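Local coordinates for glycoside hydrolase family protein (Novosphingobium sp. PP1Y, PDB 6Q2F) that probably hydrolyses alpha-L-rhamnosides, releasing terminal alpha-L-rhamnose from glycosides, at residues R72-W77 / S680-V685; A377-Y382 / G537-T542; T791-G796 / Q866-A871; Y943-G948 / A971-T976. All blocks are in the same frame, centred on the assembly; numbering follows the deposited sequence.

Contact 1 (R72-W77 / S680-V685); sequences RKDLEW and SVHVPV
Asp74 keeps CG beside its backbone N (chi1 -75°), which aims the carboxylate from the helix at the loop, and His682 sets its ring anti to the backbone N (chi1 161°), bringing ND1 round to meet it. His682 ND1 donates to Asp74 OD2 over 2.7 Å. The oxygen lies near the imidazole plane, at the ring edge, but the N-H arrives from above the carboxylate plane, and the two flat groups stand 81° apart. The syn lone pair of the same oxygen takes a second donor, with Val683 N 3.0 Å from Asp74 OD2; a weak, longer bond joins Val683 N to OD1. The side chain of Val683 passes at a slant, its CB 3.5 Å from Asp74 OD1. One turn further on, Trp77 brings ring carbon CZ3 within 3.8 Å of Ser680 OG, whose hydrogen-bond partner is Phe701 O, while Trp77 NE1 is bonded to Ala708 O. The contact joins helix 68-81, the first after the opening strand of the (beta/alpha)8 barrel, to the loop leaving its last strand, across the seam where the barrel closes. Arg703 forms a salt bridge to Asp74 OD1, and Trp59 NE1 adds a bond to OD2. Held by so many donors in a buried setting, the carboxylate is probably ionised, and since His682 NE2 is bonded to the backbone N of Thr67, the ring is likely to be neutral with its proton on ND1.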
loop_
_atom_site.group_PDB
_atom_site.type_symbol
_atom_site.label_atom_id
_atom_site.label_comp_id
_atom_site.label_asym_id
_atom_site.label_seq_id
_atom_site.Cartn_x
_atom_site.Cartn_y
_atom_site.Cartn_z
ATOM N N ARG A 72 -25.255 -13.397 -12.708
ATOM C CA ARG A 72 -26.213 -12.444 -13.244
ATOM C C ARG A 72 -26.855 -11.623 -12.137
ATOM O O ARG A 72 -26.957 -10.396 -12.257
ATOM C CB ARG A 72 -27.274 -13.179 -14.056
ATOM C CG ARG A 72 -28.547 -12.363 -14.311
ATOM C CD ARG A 72 -29.308 -12.981 -15.501
ATOM N NE ARG A 72 -28.615 -12.690 -16.758
ATOM C CZ ARG A 72 -28.813 -13.332 -17.902
ATOM N NH1 ARG A 72 -29.669 -14.346 -17.972
ATOM N NH2 ARG A 72 -28.142 -12.961 -18.977
ATOM N N LYS A 73 -27.308 -12.283 -11.056
ATOM C CA LYS A 73 -27.940 -11.551 -9.963
ATOM C C LYS A 73 -26.946 -10.625 -9.264
ATOM O O LYS A 73 -27.314 -9.524 -8.841
ATOM C CB LYS A 73 -28.570 -12.521 -8.970
ATOM C CG LYS A 73 -29.741 -13.312 -9.548
ATOM C CD LYS A 73 -30.013 -14.574 -8.727
ATOM C CE LYS A 73 -31.298 -15.257 -9.170
ATOM N NZ LYS A 73 -31.546 -16.502 -8.357
ATOM N N ASP A 74 -25.688 -11.059 -9.117
ATOM C CA ASP A 74 -24.647 -10.148 -8.632
ATOM C C ASP A 74 -24.552 -8.909 -9.506
ATOM O O ASP A 74 -24.566 -7.775 -9.005
ATOM C CB ASP A 74 -23.288 -10.836 -8.609
ATOM C CG ASP A 74 -23.131 -11.811 -7.464
ATOM O OD1 ASP A 74 -24.056 -11.934 -6.635
ATOM O OD2 ASP A 74 -22.052 -12.439 -7.394
ATOM N N LEU A 75 -24.412 -9.102 -10.821
ATOM C CA LEU A 75 -24.134 -7.950 -11.671
ATOM C C LEU A 75 -25.380 -7.096 -11.863
ATOM O O LEU A 75 -25.272 -5.875 -12.018
ATOM C CB LEU A 75 -23.551 -8.407 -13.006
ATOM C CG LEU A 75 -22.022 -8.558 -13.036
ATOM C CD1 LEU A 75 -21.526 -9.569 -12.007
ATOM C CD2 LEU A 75 -21.538 -8.925 -14.435
ATOM N N GLU A 76 -26.566 -7.704 -11.815
ATOM C CA GLU A 76 -27.783 -6.905 -11.842
ATOM C C GLU A 76 -27.939 -6.099 -10.556
ATOM O O GLU A 76 -28.436 -4.968 -10.591
ATOM C CB GLU A 76 -29.014 -7.792 -12.071
ATOM C CG GLU A 76 -29.115 -8.377 -13.491
ATOM C CD GLU A 76 -30.202 -9.425 -13.600
ATOM O OE1 GLU A 76 -30.692 -9.647 -14.725
ATOM O OE2 GLU A 76 -30.563 -10.012 -12.566
ATOM N N TRP A 77 -27.536 -6.664 -9.407
ATOM C CA TRP A 77 -27.544 -5.889 -8.167
ATOM C C TRP A 77 -26.625 -4.672 -8.272
ATOM O O TRP A 77 -26.994 -3.562 -7.880
ATOM C CB TRP A 77 -27.139 -6.758 -6.977
ATOM C CG TRP A 77 -26.923 -5.922 -5.741
ATOM C CD1 TRP A 77 -27.882 -5.310 -4.990
ATOM C CD2 TRP A 77 -25.665 -5.568 -5.141
ATOM N NE1 TRP A 77 -27.303 -4.603 -3.954
ATOM C CE2 TRP A 77 -25.944 -4.750 -4.025
ATOM C CE3 TRP A 77 -24.343 -5.861 -5.438
ATOM C CZ2 TRP A 77 -24.939 -4.233 -3.204
ATOM C CZ3 TRP A 77 -23.341 -5.344 -4.621
ATOM C CH2 TRP A 77 -23.642 -4.543 -3.520
ATOM N N SER A 680 -16.973 -7.535 -2.596
ATOM C CA SER A 680 -18.238 -7.987 -2.972
ATOM C C SER A 680 -18.036 -9.426 -3.408
ATOM O O SER A 680 -17.898 -9.707 -4.556
ATOM C CB SER A 680 -18.769 -7.144 -4.099
ATOM O OG SER A 680 -20.101 -7.374 -4.318
ATOM N N VAL A 681 -18.006 -10.331 -2.454
ATOM C CA VAL A 681 -17.881 -11.749 -2.745
ATOM C C VAL A 681 -19.047 -12.199 -3.624
ATOM O O VAL A 681 -20.191 -11.763 -3.453
ATOM C CB VAL A 681 -17.811 -12.523 -1.416
ATOM C CG1 VAL A 681 -18.247 -13.959 -1.597
ATOM C CG2 VAL A 681 -16.398 -12.477 -0.853
ATOM N N HIS A 682 -18.749 -13.065 -4.585
ATOM C CA HIS A 682 -19.772 -13.597 -5.477
ATOM C C HIS A 682 -20.758 -14.471 -4.714
ATOM O O HIS A 682 -20.351 -15.346 -3.937
ATOM C CB HIS A 682 -19.113 -14.414 -6.591
ATOM C CG HIS A 682 -20.043 -15.356 -7.285
ATOM N ND1 HIS A 682 -21.215 -14.942 -7.879
ATOM C CD2 HIS A 682 -19.957 -16.692 -7.507
ATOM C CE1 HIS A 682 -21.819 -15.981 -8.427
ATOM N NE2 HIS A 682 -21.071 -17.052 -8.220
ATOM N N VAL A 683 -22.049 -14.240 -4.952
ATOM C CA VAL A 683 -23.130 -14.972 -4.295
ATOM C C VAL A 683 -23.652 -16.038 -5.251
ATOM O O VAL A 683 -24.374 -15.718 -6.205
ATOM C CB VAL A 683 -24.254 -14.022 -3.858
ATOM C CG1 VAL A 683 -25.432 -14.812 -3.267
ATOM C CG2 VAL A 683 -23.716 -13.002 -2.880
ATOM N N PRO A 684 -23.278 -17.304 -5.068
ATOM C CA PRO A 684 -23.677 -18.331 -6.048
ATOM C C PRO A 684 -25.087 -18.861 -5.865
ATOM O O PRO A 684 -25.665 -19.344 -6.846
ATOM C CB PRO A 684 -22.654 -19.445 -5.815
ATOM C CG PRO A 684 -22.440 -19.359 -4.335
ATOM C CD PRO A 684 -22.326 -17.843 -4.089
ATOM N N VAL A 685 -25.648 -18.800 -4.659
ATOM C CA VAL A 685 -26.985 -19.310 -4.370
ATOM C C VAL A 685 -27.673 -18.316 -3.443
ATOM O O VAL A 685 -27.023 -17.636 -2.645
ATOM C CB VAL A 685 -26.952 -20.731 -3.740
ATOM C CG1 VAL A 685 -26.279 -21.729 -4.678
ATOM C CG2 VAL A 685 -26.208 -20.717 -2.426
#

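Contact 2 (A377-Y382 / G537-T542); sequences ALVDRY and GTLVGT
Val379 and Gly537 form the direct hydrogen bond of this contact: Val379 N donates to Gly537 O over 2.8 Å, nearly straight at the hydrogen (173°), although the donor stands 33° off the carbonyl plane. A water supplies a second polar link, giving a hydrogen to Ala377 O at 2.7 Å and accepting one from Leu539 N at 3.1 Å from the water oxygen. The aromatic interaction is a CH-pi contact, with Gly537 CA 3.6 Å from the centroid of the Tyr382 ring and its backbone N over the same face. Tyr382 CG sits between the backbone N and the carbonyl carbon (chi1 87°), a torsion that lays the ring against the glycine backbone. A beta carbon on Gly537 would come only about 3.1 Å from Tyr382 CE2, and the backbone angles there would also press it against the preceding carbonyl, so the bare residue suits both demands. Among apolar contacts, Val379 CG2 lies 3.6 Å from Leu539 CA and 4.2 Å from Leu539 CD1; the beta carbon of Leu378 rests against the carbonyl oxygen of Gly537. Arg543, just beyond Thr542, bonds Leu378 O from the helix start. Loop thus docks on loop: one leaves strand 366-374 of an antiparallel beta domain inserted in the barrel sequence, the other leads into barrel helix 543-575, an interdomain junction of an elaborated (beta/alpha)8 enzyme.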
loop_
_atom_site.group_PDB
_atom_site.type_symbol
_atom_site.label_atom_id
_atom_site.label_comp_id
_atom_site.label_asym_id
_atom_site.label_seq_id
_atom_site.Cartn_x
_atom_site.Cartn_y
_atom_site.Cartn_z
ATOM N N ALA A 377 37.859 -8.743 8.327
ATOM C CA ALA A 377 36.723 -7.843 8.250
ATOM C C ALA A 377 35.875 -8.208 7.042
ATOM O O ALA A 377 36.388 -8.302 5.924
ATOM C CB ALA A 377 37.197 -6.392 8.151
ATOM N N LEU A 378 34.585 -8.420 7.269
ATOM C CA LEU A 378 33.649 -8.710 6.196
ATOM C C LEU A 378 32.761 -7.490 5.970
ATOM O O LEU A 378 32.745 -6.545 6.767
ATOM C CB LEU A 378 32.804 -9.948 6.527
ATOM C CG LEU A 378 33.314 -11.357 6.153
ATOM C CD1 LEU A 378 34.746 -11.536 6.555
ATOM C CD2 LEU A 378 32.458 -12.457 6.789
ATOM N N VAL A 379 32.021 -7.510 4.862
ATOM C CA VAL A 379 31.028 -6.469 4.649
ATOM C C VAL A 379 30.008 -6.537 5.773
ATOM O O VAL A 379 29.332 -7.556 5.964
ATOM C CB VAL A 379 30.363 -6.608 3.282
ATOM C CG1 VAL A 379 29.192 -5.629 3.181
ATOM C CG2 VAL A 379 31.388 -6.346 2.173
ATOM N N ASP A 380 29.907 -5.457 6.538
ATOM C CA ASP A 380 28.964 -5.422 7.642
ATOM C C ASP A 380 27.537 -5.506 7.115
ATOM O O ASP A 380 27.144 -4.738 6.233
ATOM C CB ASP A 380 29.168 -4.147 8.456
ATOM C CG ASP A 380 28.204 -4.046 9.602
ATOM O OD1 ASP A 380 28.110 -5.030 10.368
ATOM O OD2 ASP A 380 27.526 -3.004 9.723
ATOM N N ARG A 381 26.777 -6.466 7.641
ATOM C CA ARG A 381 25.384 -6.693 7.256
ATOM C C ARG A 381 25.221 -6.825 5.744
ATOM O O ARG A 381 24.319 -6.235 5.133
ATOM C CB ARG A 381 24.477 -5.605 7.834
ATOM C CG ARG A 381 23.874 -6.057 9.170
ATOM C CD ARG A 381 23.486 -4.909 10.022
ATOM N NE ARG A 381 24.617 -4.043 10.320
ATOM C CZ ARG A 381 24.493 -2.931 11.033
ATOM N NH1 ARG A 381 23.293 -2.596 11.494
ATOM N NH2 ARG A 381 25.544 -2.161 11.283
ATOM N N TYR A 382 26.081 -7.662 5.141
ATOM C CA TYR A 382 26.074 -7.797 3.686
ATOM C C TYR A 382 24.800 -8.470 3.194
ATOM O O TYR A 382 24.308 -8.146 2.108
ATOM C CB TYR A 382 27.316 -8.562 3.206
ATOM C CG TYR A 382 27.204 -10.075 3.186
ATOM C CD1 TYR A 382 26.674 -10.742 2.081
ATOM C CD2 TYR A 382 27.627 -10.836 4.267
ATOM C CE1 TYR A 382 26.558 -12.120 2.062
ATOM C CE2 TYR A 382 27.526 -12.213 4.255
ATOM C CZ TYR A 382 26.993 -12.852 3.148
ATOM O OH TYR A 382 26.888 -14.230 3.140
ATOM N N GLY A 537 29.842 -11.039 0.975
ATOM C CA GLY A 537 30.466 -10.727 2.239
ATOM C C GLY A 537 31.896 -10.239 2.141
ATOM O O GLY A 537 32.411 -9.696 3.125
ATOM N N THR A 538 32.559 -10.414 0.998
ATOM C CA THR A 538 33.969 -10.049 0.883
ATOM C C THR A 538 34.091 -8.549 0.658
ATOM O O THR A 538 33.643 -8.029 -0.367
ATOM C CB THR A 538 34.646 -10.814 -0.250
ATOM O OG1 THR A 538 34.719 -12.199 0.090
ATOM C CG2 THR A 538 36.067 -10.273 -0.468
ATOM N N LEU A 539 34.708 -7.855 1.610
ATOM C CA LEU A 539 34.920 -6.423 1.470
ATOM C C LEU A 539 35.775 -6.137 0.245
ATOM O O LEU A 539 36.836 -6.734 0.065
ATOM C CB LEU A 539 35.586 -5.859 2.723
ATOM C CG LEU A 539 35.812 -4.350 2.722
ATOM C CD1 LEU A 539 34.501 -3.600 2.564
ATOM C CD2 LEU A 539 36.521 -3.926 3.998
ATOM N N VAL A 540 35.294 -5.238 -0.607
ATOM C CA VAL A 540 36.026 -4.756 -1.769
ATOM C C VAL A 540 36.240 -3.267 -1.571
ATOM O O VAL A 540 35.278 -2.532 -1.329
ATOM C CB VAL A 540 35.270 -5.037 -3.083
ATOM C CG1 VAL A 540 36.112 -4.621 -4.292
ATOM C CG2 VAL A 540 34.889 -6.505 -3.169
ATOM N N GLY A 541 37.496 -2.826 -1.661
ATOM C CA GLY A 541 37.823 -1.437 -1.376
ATOM C C GLY A 541 37.452 -1.086 0.055
ATOM O O GLY A 541 37.415 -1.943 0.948
ATOM N N THR A 542 37.172 0.193 0.282
ATOM C CA THR A 542 36.766 0.632 1.609
ATOM C C THR A 542 35.347 0.166 1.903
ATOM O O THR A 542 34.583 -0.181 0.999
ATOM C CB THR A 542 36.839 2.153 1.718
ATOM O OG1 THR A 542 35.821 2.728 0.893
ATOM C CG2 THR A 542 38.209 2.659 1.230
HETATM O O HOH W 1 36.337 -9.658 3.558
#

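Contact 3 (T791-G796 / Q866-A871); sequences TIYLGG and QDIESA
Tyr793 OH accepts a hydrogen bond from Gln866 NE2 at 2.8 Å, bent to 137° at the hydrogen. The same nitrogen uses its other hydrogen on Leu794 O, 3.2 Å from Gln866 NE2, a straight bond that runs nearly along the C=O axis. Both acceptors lie close to the amide plane, which stands 78° from the ring of Tyr793. The Gln866 chain is folded at its second torsion (chi2 -68°), and this bend returns the amide to the strand; OE1 is bonded to Lys822 N, just past strand 818-820, so the rotation of the amide is fixed from both ends. Strand 788-794 lies between parallel strands 734-737 and 818-820 in a sheet whose strand order resembles the flavodoxin-like alpha/beta fold, and helix 868-874, following strand 860-863, covers it here. From that helix Ile868 sends CD1 to Tyr793 CD1 at 3.9 Å and slides past the methyl CG2 of Thr791, 4.1 Å from Ile868 CD1. A phenylalanine in place of Tyr793 would probably leave one amide hydrogen of Gln866 without its acceptor. A water bridges Gln866 O and Ile868 N, and Asp867 N-caps the helix by accepting from Ser870 N.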
loop_
_atom_site.group_PDB
_atom_site.type_symbol
_atom_site.label_atom_id
_atom_site.label_comp_id
_atom_site.label_asym_id
_atom_site.label_seq_id
_atom_site.Cartn_x
_atom_site.Cartn_y
_atom_site.Cartn_z
ATOM N N THR A 791 7.695 25.100 -5.554
ATOM C CA THR A 791 8.998 24.740 -5.013
ATOM C C THR A 791 9.128 23.228 -4.905
ATOM O O THR A 791 8.132 22.496 -4.862
ATOM C CB THR A 791 9.222 25.365 -3.636
ATOM O OG1 THR A 791 10.557 25.095 -3.210
ATOM C CG2 THR A 791 8.263 24.743 -2.637
ATOM N N ILE A 792 10.376 22.779 -4.869
ATOM C CA ILE A 792 10.742 21.427 -4.484
ATOM C C ILE A 792 11.155 21.491 -3.029
ATOM O O ILE A 792 11.892 22.397 -2.632
ATOM C CB ILE A 792 11.900 20.886 -5.349
ATOM C CG1 ILE A 792 11.421 20.573 -6.765
ATOM C CG2 ILE A 792 12.523 19.650 -4.706
ATOM C CD1 ILE A 792 12.555 20.314 -7.755
ATOM N N TYR A 793 10.693 20.542 -2.236
ATOM C CA TYR A 793 11.124 20.421 -0.851
ATOM C C TYR A 793 12.013 19.191 -0.711
ATOM O O TYR A 793 11.660 18.117 -1.198
ATOM C CB TYR A 793 9.918 20.326 0.080
ATOM C CG TYR A 793 10.319 20.176 1.512
ATOM C CD1 TYR A 793 10.683 21.283 2.265
ATOM C CD2 TYR A 793 10.331 18.923 2.124
ATOM C CE1 TYR A 793 11.061 21.156 3.592
ATOM C CE2 TYR A 793 10.708 18.787 3.451
ATOM C CZ TYR A 793 11.082 19.904 4.179
ATOM O OH TYR A 793 11.472 19.781 5.495
ATOM N N LEU A 794 13.162 19.348 -0.051
ATOM C CA LEU A 794 14.083 18.222 0.130
ATOM C C LEU A 794 13.742 17.547 1.447
ATOM O O LEU A 794 14.120 18.025 2.516
ATOM C CB LEU A 794 15.537 18.678 0.096
ATOM C CG LEU A 794 15.940 19.397 -1.190
ATOM C CD1 LEU A 794 17.400 19.737 -1.128
ATOM C CD2 LEU A 794 15.642 18.540 -2.417
ATOM N N GLY A 795 13.025 16.429 1.369
ATOM C CA GLY A 795 12.639 15.700 2.561
ATOM C C GLY A 795 13.064 14.250 2.484
ATOM O O GLY A 795 13.988 13.915 1.732
ATOM N N GLY A 796 12.402 13.390 3.257
ATOM C CA GLY A 796 12.679 11.966 3.170
ATOM C C GLY A 796 14.134 11.664 3.464
ATOM O O GLY A 796 14.690 12.104 4.473
ATOM N N GLN A 866 14.115 23.670 6.597
ATOM C CA GLN A 866 13.242 22.506 6.670
ATOM C C GLN A 866 11.880 22.908 7.241
ATOM O O GLN A 866 11.168 22.093 7.831
ATOM C CB GLN A 866 13.884 21.392 7.498
ATOM C CG GLN A 866 15.314 20.983 7.042
ATOM C CD GLN A 866 15.360 20.278 5.670
ATOM O OE1 GLN A 866 16.412 20.225 5.022
ATOM N NE2 GLN A 866 14.229 19.735 5.236
ATOM N N ASP A 867 11.517 24.178 7.060
ATOM C CA ASP A 867 10.240 24.755 7.477
ATOM C C ASP A 867 9.513 25.193 6.206
ATOM O O ASP A 867 9.713 26.307 5.721
ATOM C CB ASP A 867 10.481 25.932 8.437
ATOM C CG ASP A 867 9.193 26.488 9.021
ATOM O OD1 ASP A 867 8.136 26.358 8.371
ATOM O OD2 ASP A 867 9.240 27.051 10.132
ATOM N N ILE A 868 8.651 24.325 5.675
ATOM C CA ILE A 868 8.145 24.545 4.323
ATOM C C ILE A 868 7.205 25.745 4.284
ATOM O O ILE A 868 7.215 26.528 3.330
ATOM C CB ILE A 868 7.472 23.268 3.776
ATOM C CG1 ILE A 868 6.929 23.502 2.367
ATOM C CG2 ILE A 868 6.337 22.797 4.695
ATOM C CD1 ILE A 868 7.968 23.946 1.379
ATOM N N GLU A 869 6.380 25.920 5.310
ATOM C CA GLU A 869 5.414 27.009 5.243
ATOM C C GLU A 869 6.074 28.360 5.486
ATOM O O GLU A 869 5.632 29.378 4.939
ATOM C CB GLU A 869 4.279 26.760 6.230
ATOM C CG GLU A 869 3.513 25.489 5.904
ATOM C CD GLU A 869 2.037 25.620 6.209
ATOM O OE1 GLU A 869 1.657 26.646 6.794
ATOM O OE2 GLU A 869 1.262 24.715 5.840
ATOM N N SER A 870 7.139 28.392 6.279
ATOM C CA SER A 870 7.852 29.648 6.451
ATOM C C SER A 870 8.648 29.999 5.198
ATOM O O SER A 870 8.838 31.181 4.893
ATOM C CB SER A 870 8.744 29.568 7.687
ATOM O OG SER A 870 9.779 30.516 7.618
ATOM N N ALA A 871 9.080 28.997 4.434
ATOM C CA ALA A 871 9.740 29.301 3.172
ATOM C C ALA A 871 8.730 29.779 2.137
ATOM O O ALA A 871 9.004 30.726 1.388
ATOM C CB ALA A 871 10.503 28.081 2.667
HETATM O O HOH W 2 8.872 21.519 6.443
#

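Contact 4 (Y943-G948 / A971-T976); sequences YRISGG and ARDRVT
Tyr943, the residue most covered here, pairs with Val975 through both backbone bonds of an antiparallel hydrogen-bonded pair: Tyr943 N to Val975 O is 2.8 Å, Val975 N to Tyr943 O 2.9 Å. Its first torsion (chi1 68°) swings the ring across the neighbouring strand, where one face lies over Val975 N and Tyr943 CE1 touches Val975 CG2 at 3.4 Å. The hydroxyl continues to Arg972, donating to its O at 2.8 Å from Tyr943 OH; a water links the hydroxyl with Arg972 N as well. An alanine at Tyr943 would probably leave Arg972 O without this donor and the side chain of Val975 without its ring cover. Asp973 works through its backbone, Ile945 N reaching Asp973 O at 2.6 Å, while its carboxylate crosses Ile945 at about a right angle. On the other face of the sheet Arg974 runs beside Arg944. Arg944 NH2 stands over the Arg974 guanidinium face, 3.3 Å from Arg974 NH1; these like charges are not bonded, and their exposure to solvent probably screens them. Strand 974-975 is thereby added beside strand 937-946 as a short antiparallel edge strand of the antiparallel beta domain that follows the alpha/beta unit.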
loop_
_atom_site.group_PDB
_atom_site.type_symbol
_atom_site.label_atom_id
_atom_site.label_comp_id
_atom_site.label_asym_id
_atom_site.label_seq_id
_atom_site.Cartn_x
_atom_site.Cartn_y
_atom_site.Cartn_z
ATOM N N TYR A 943 -20.189 34.940 1.611
ATOM C CA TYR A 943 -18.759 35.014 1.355
ATOM C C TYR A 943 -18.325 36.470 1.278
ATOM O O TYR A 943 -19.136 37.371 1.051
ATOM C CB TYR A 943 -18.373 34.286 0.054
ATOM C CG TYR A 943 -18.899 34.962 -1.194
ATOM C CD1 TYR A 943 -20.161 34.657 -1.686
ATOM C CD2 TYR A 943 -18.150 35.923 -1.865
ATOM C CE1 TYR A 943 -20.659 35.275 -2.817
ATOM C CE2 TYR A 943 -18.644 36.557 -2.990
ATOM C CZ TYR A 943 -19.902 36.228 -3.460
ATOM O OH TYR A 943 -20.402 36.853 -4.582
ATOM N N ARG A 944 -17.016 36.676 1.429
ATOM C CA ARG A 944 -16.379 37.967 1.205
ATOM C C ARG A 944 -15.091 37.743 0.434
ATOM O O ARG A 944 -14.266 36.905 0.826
ATOM C CB ARG A 944 -16.091 38.699 2.525
ATOM C CG ARG A 944 -14.813 39.505 2.502
ATOM C CD ARG A 944 -14.719 40.446 3.691
ATOM N NE ARG A 944 -15.525 41.651 3.513
ATOM C CZ ARG A 944 -15.046 42.810 3.075
ATOM N NH1 ARG A 944 -13.758 42.925 2.770
ATOM N NH2 ARG A 944 -15.855 43.860 2.951
ATOM N N ILE A 945 -14.945 38.455 -0.681
ATOM C CA ILE A 945 -13.740 38.396 -1.499
ATOM C C ILE A 945 -12.930 39.639 -1.184
ATOM O O ILE A 945 -13.461 40.752 -1.199
ATOM C CB ILE A 945 -14.073 38.317 -2.995
ATOM C CG1 ILE A 945 -15.000 37.135 -3.270
ATOM C CG2 ILE A 945 -12.799 38.196 -3.809
ATOM C CD1 ILE A 945 -15.290 36.912 -4.729
ATOM N N SER A 946 -11.655 39.448 -0.870
ATOM C CA SER A 946 -10.854 40.548 -0.369
ATOM C C SER A 946 -9.404 40.121 -0.234
ATOM O O SER A 946 -9.116 39.040 0.285
ATOM C CB SER A 946 -11.391 41.023 0.983
ATOM O OG SER A 946 -10.673 42.151 1.434
ATOM N N GLY A 947 -8.493 40.982 -0.676
ATOM C CA GLY A 947 -7.076 40.755 -0.476
ATOM C C GLY A 947 -6.564 39.428 -0.989
ATOM O O GLY A 947 -5.744 38.791 -0.320
ATOM N N GLY A 948 -7.015 38.999 -2.169
ATOM C CA GLY A 948 -6.466 37.791 -2.762
ATOM C C GLY A 948 -7.057 36.498 -2.249
ATOM O O GLY A 948 -6.585 35.423 -2.628
ATOM N N ALA A 971 -20.724 38.143 -9.172
ATOM C CA ALA A 971 -21.305 39.443 -9.501
ATOM C C ALA A 971 -20.879 40.508 -8.500
ATOM O O ALA A 971 -20.519 41.624 -8.889
ATOM C CB ALA A 971 -22.832 39.350 -9.553
ATOM N N ARG A 972 -20.943 40.189 -7.214
ATOM C CA ARG A 972 -20.486 41.055 -6.140
ATOM C C ARG A 972 -19.303 40.392 -5.454
ATOM O O ARG A 972 -19.151 39.169 -5.490
ATOM C CB ARG A 972 -21.589 41.301 -5.098
ATOM C CG ARG A 972 -22.871 41.978 -5.589
ATOM C CD ARG A 972 -24.009 41.742 -4.580
ATOM N NE ARG A 972 -24.888 42.899 -4.412
ATOM C CZ ARG A 972 -24.722 43.845 -3.486
ATOM N NH1 ARG A 972 -23.701 43.787 -2.636
ATOM N NH2 ARG A 972 -25.577 44.857 -3.414
ATOM N N ASP A 973 -18.498 41.201 -4.774
ATOM C CA ASP A 973 -17.391 40.672 -3.996
ATOM C C ASP A 973 -17.777 40.275 -2.576
ATOM O O ASP A 973 -16.983 39.601 -1.904
ATOM C CB ASP A 973 -16.241 41.681 -3.978
ATOM C CG ASP A 973 -15.234 41.409 -5.081
ATOM O OD1 ASP A 973 -15.566 40.605 -5.995
ATOM O OD2 ASP A 973 -14.120 41.976 -5.029
ATOM N N ARG A 974 -18.972 40.641 -2.113
ATOM C CA ARG A 974 -19.446 40.227 -0.798
ATOM C C ARG A 974 -20.933 39.912 -0.864
ATOM O O ARG A 974 -21.719 40.721 -1.361
ATOM C CB ARG A 974 -19.187 41.308 0.258
ATOM C CG ARG A 974 -19.481 40.839 1.681
ATOM C CD ARG A 974 -19.257 41.954 2.713
ATOM N NE ARG A 974 -19.286 43.263 2.082
ATOM C CZ ARG A 974 -19.103 44.412 2.725
ATOM N NH1 ARG A 974 -18.884 44.413 4.034
ATOM N NH2 ARG A 974 -19.134 45.559 2.054
ATOM N N VAL A 975 -21.310 38.729 -0.379
ATOM C CA VAL A 975 -22.708 38.359 -0.183
ATOM C C VAL A 975 -22.857 37.868 1.247
ATOM O O VAL A 975 -22.112 36.982 1.684
ATOM C CB VAL A 975 -23.181 37.277 -1.169
ATOM C CG1 VAL A 975 -24.620 36.903 -0.877
ATOM C CG2 VAL A 975 -23.027 37.756 -2.600
ATOM N N THR A 976 -23.801 38.460 1.980
ATOM C CA THR A 976 -24.216 38.008 3.304
ATOM C C THR A 976 -25.644 37.507 3.156
ATOM O O THR A 976 -26.558 38.306 2.953
ATOM C CB THR A 976 -24.148 39.133 4.335
ATOM O OG1 THR A 976 -22.824 39.671 4.380
ATOM C CG2 THR A 976 -24.541 38.616 5.728
HETATM O O HOH W 3 -22.227 37.379 -6.777
#

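How the contacts relate
Contacts 1 to 4 are spread across a chain of several domains, and none touches another. Contact 2 falls within the stretch of sequence that contact 1 brackets, yet their centres lie 58 Å apart on opposite sides of the chain's centre: contact 1 belongs to the closing seam of the barrel, contact 2 to the junction with an inserted beta domain. Contacts 3 and 4 come afterwards in series, in an alpha/beta unit that resembles the flavodoxin fold and an antiparallel beta unit; their centres are 32 Å apart, nearest atoms about 15 Å. Contact 1 thus ties together, beside the seam, parts of the barrel about 600 positions apart, whereas the later domains are fastened by more local pairings.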